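Long-range contact in glucose dehydrogenase (Haloferax mediterranei, PDB 2VWH), which oxidises D-glucose and several other aldoses toward the corresponding aldonates, using zinc and NADP(+) or, less readily, NAD(+): residues 84-89 against 303-308. Sequence-based numbering, arbitrary orientation.
Sequences VPTVRR and NSHVEH. With BGC (beta-D-glucopyranose), chain C.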
loop_
_atom_site.group_PDB
_atom_site.type_symbol
_atom_site.label_atom_id
_atom_site.label_comp_id
_atom_site.label_asym_id
_atom_site.label_seq_id
_atom_site.Cartn_x
_atom_site.Cartn_y
_atom_site.Cartn_z
ATOM N N VAL A 84 -28.595 8.813 9.679
ATOM C CA VAL A 84 -27.515 8.071 10.315
ATOM C C VAL A 84 -26.388 9.060 10.599
ATOM O O VAL A 84 -25.948 9.776 9.700
ATOM C CB VAL A 84 -27.030 6.943 9.391
ATOM C CG1 VAL A 84 -25.697 6.335 9.885
ATOM C CG2 VAL A 84 -28.138 5.875 9.261
ATOM N N PRO A 85 -25.934 9.134 11.857
ATOM C CA PRO A 85 -24.829 10.029 12.173
ATOM C C PRO A 85 -23.458 9.450 11.803
ATOM O O PRO A 85 -23.228 8.248 11.948
ATOM C CB PRO A 85 -24.943 10.179 13.691
ATOM C CG PRO A 85 -25.461 8.840 14.136
ATOM C CD PRO A 85 -26.410 8.406 13.049
ATOM N N THR A 86 -22.536 10.317 11.369
ATOM C CA THR A 86 -21.125 9.942 11.296
ATOM C C THR A 86 -20.565 9.851 12.723
ATOM O O THR A 86 -21.207 10.257 13.697
ATOM C CB THR A 86 -20.273 10.919 10.422
ATOM O OG1 THR A 86 -20.185 12.210 11.057
ATOM C CG2 THR A 86 -20.882 11.066 8.994
ATOM N N VAL A 87 -19.360 9.330 12.847
ATOM C CA VAL A 87 -18.820 8.995 14.159
ATOM C C VAL A 87 -17.829 10.038 14.717
ATOM O O VAL A 87 -17.830 10.316 15.933
ATOM C CB VAL A 87 -18.206 7.588 14.112
ATOM C CG1 VAL A 87 -17.543 7.230 15.448
ATOM C CG2 VAL A 87 -19.309 6.572 13.729
ATOM N N ARG A 88 -17.036 10.648 13.838
ATOM C CA ARG A 88 -15.978 11.561 14.279
ATOM C C ARG A 88 -16.424 13.011 14.453
ATOM O O ARG A 88 -17.210 13.540 13.660
ATOM C CB ARG A 88 -14.757 11.493 13.352
ATOM C CG ARG A 88 -13.924 10.284 13.646
ATOM C CD ARG A 88 -12.678 10.203 12.806
ATOM N NE ARG A 88 -11.929 9.003 13.163
ATOM C CZ ARG A 88 -10.684 8.748 12.769
ATOM N NH1 ARG A 88 -10.043 9.595 11.981
ATOM N NH2 ARG A 88 -10.075 7.638 13.167
ATOM N N ARG A 89 -15.912 13.627 15.516
ATOM C CA ARG A 89 -16.193 15.022 15.841
ATOM C C ARG A 89 -14.884 15.706 16.237
ATOM O O ARG A 89 -13.942 15.041 16.678
ATOM C CB ARG A 89 -17.189 15.120 17.002
ATOM C CG ARG A 89 -18.547 14.466 16.760
ATOM C CD ARG A 89 -19.402 15.293 15.808
ATOM N NE ARG A 89 -20.695 14.650 15.584
ATOM C CZ ARG A 89 -20.917 13.638 14.746
ATOM N NH1 ARG A 89 -19.935 13.146 14.003
ATOM N NH2 ARG A 89 -22.140 13.123 14.650
ATOM N N ASN A 303 -12.310 4.254 9.934
ATOM C CA ASN A 303 -13.389 5.224 9.940
ATOM C C ASN A 303 -13.928 5.405 8.518
ATOM O O ASN A 303 -13.687 4.560 7.643
ATOM C CB ASN A 303 -12.911 6.546 10.579
ATOM C CG ASN A 303 -14.056 7.471 10.995
ATOM O OD1 ASN A 303 -14.176 8.572 10.471
ATOM N ND2 ASN A 303 -14.894 7.026 11.913
ATOM N N SER A 304 -14.680 6.474 8.291
ATOM C CA SER A 304 -15.315 6.734 6.999
ATOM C C SER A 304 -16.018 8.071 7.128
ATOM O O SER A 304 -16.177 8.587 8.235
ATOM C CB SER A 304 -16.333 5.647 6.633
ATOM O OG SER A 304 -17.331 5.512 7.633
ATOM N N HIS A 305 -16.440 8.623 6.002
ATOM C CA HIS A 305 -17.109 9.903 6.001
ATOM C C HIS A 305 -18.319 9.915 5.070
ATOM O O HIS A 305 -18.702 8.878 4.523
ATOM C CB HIS A 305 -16.112 11.037 5.706
ATOM C CG HIS A 305 -16.552 12.364 6.251
ATOM N ND1 HIS A 305 -17.006 12.521 7.547
ATOM C CD2 HIS A 305 -16.656 13.580 5.664
ATOM C CE1 HIS A 305 -17.348 13.782 7.737
ATOM N NE2 HIS A 305 -17.147 14.446 6.611
ATOM N N VAL A 306 -18.915 11.095 4.902
ATOM C CA VAL A 306 -20.260 11.241 4.323
ATOM C C VAL A 306 -20.435 10.547 2.987
ATOM O O VAL A 306 -21.431 9.852 2.774
ATOM C CB VAL A 306 -20.664 12.740 4.217
ATOM C CG1 VAL A 306 -21.994 12.918 3.460
ATOM C CG2 VAL A 306 -20.770 13.333 5.615
ATOM N N GLU A 307 -19.466 10.714 2.092
ATOM C CA GLU A 307 -19.554 10.109 0.770
ATOM C C GLU A 307 -19.628 8.586 0.838
ATOM O O GLU A 307 -20.278 7.950 0.012
ATOM C CB GLU A 307 -18.380 10.557 -0.120
ATOM C CG GLU A 307 -16.957 10.182 0.382
ATOM C CD GLU A 307 -16.276 11.238 1.287
ATOM O OE1 GLU A 307 -16.966 12.054 1.965
ATOM O OE2 GLU A 307 -15.021 11.226 1.323
ATOM N N HIS A 308 -18.960 8.004 1.832
ATOM C CA HIS A 308 -18.974 6.552 2.032
ATOM C C HIS A 308 -20.333 6.067 2.573
ATOM O O HIS A 308 -20.784 4.972 2.236
ATOM C CB HIS A 308 -17.839 6.163 2.979
ATOM C CG HIS A 308 -16.493 6.633 2.517
ATOM N ND1 HIS A 308 -15.678 7.430 3.286
ATOM C CD2 HIS A 308 -15.836 6.442 1.347
ATOM C CE1 HIS A 308 -14.565 7.694 2.621
ATOM N NE2 HIS A 308 -14.642 7.117 1.438
HETATM C C2 BGC C . -15.982 2.359 14.008
HETATM C C3 BGC C . -15.172 3.384 13.225
HETATM C C4 BGC C . -13.926 3.703 14.033
HETATM C C5 BGC C . -13.142 2.407 14.362
HETATM C C6 BGC C . -11.889 2.737 15.179
HETATM C C1 BGC C . -15.134 1.143 14.325
HETATM O O1 BGC C . -15.988 0.180 14.880
HETATM O O2 BGC C . -16.945 1.845 13.133
HETATM O O3 BGC C . -15.950 4.545 13.006
HETATM O O4 BGC C . -13.162 4.670 13.356
HETATM O O5 BGC C . -13.985 1.472 15.068
HETATM O O6 BGC C . -12.307 3.186 16.442
HETATM O O HOH W 1 -17.820 8.247 10.739
#
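Arg88 stacks its guanidinium, offset, on the side-chain amide of Asn303, the planes 15° apart, with NE 3.4 Å from Asn303 CG and Asn303 CB over one face toward the rim. An arginine suits this place because its chain, extended from CG to NE, covers the amide with methylene as well as guanidinium: CD comes within 3.2 Å of Asn303 OD1. The guanidinium also makes a salt bridge through NE to Glu114, which itself binds glucose, and a hydrogen bond through NH1 to Pro104 O. In Asn303, chi1 of -163° swings the amide toward the sugar and chi2 of -117° presents ND2, which donates to BGC O3 at 2.9 Å and to BGC O4 at 3.3 Å. Val87 offers only hydrocarbon beside O3. The contact thus lies in the cleft of a zinc-dependent medium-chain dehydrogenase, where the GroES-like catalytic domain meets the Rossmann domain; the backbone N of Asn303 also bonds the NADP carboxamide oxygen. A leucine in place of Arg88 would probably leave Glu114 without its charged mate and the Asn303 amide freer to turn away from glucose. Packing is looser toward the partly exposed Val306, at the start of helix 306-318, whose CG2 meets Thr86 CG2 at 4.1 Å. No direct hydrogen bond joins the two segments; a water bridges them, accepting from Val87 N (2.8 Å) and donating to Ser304 O (3.0 Å).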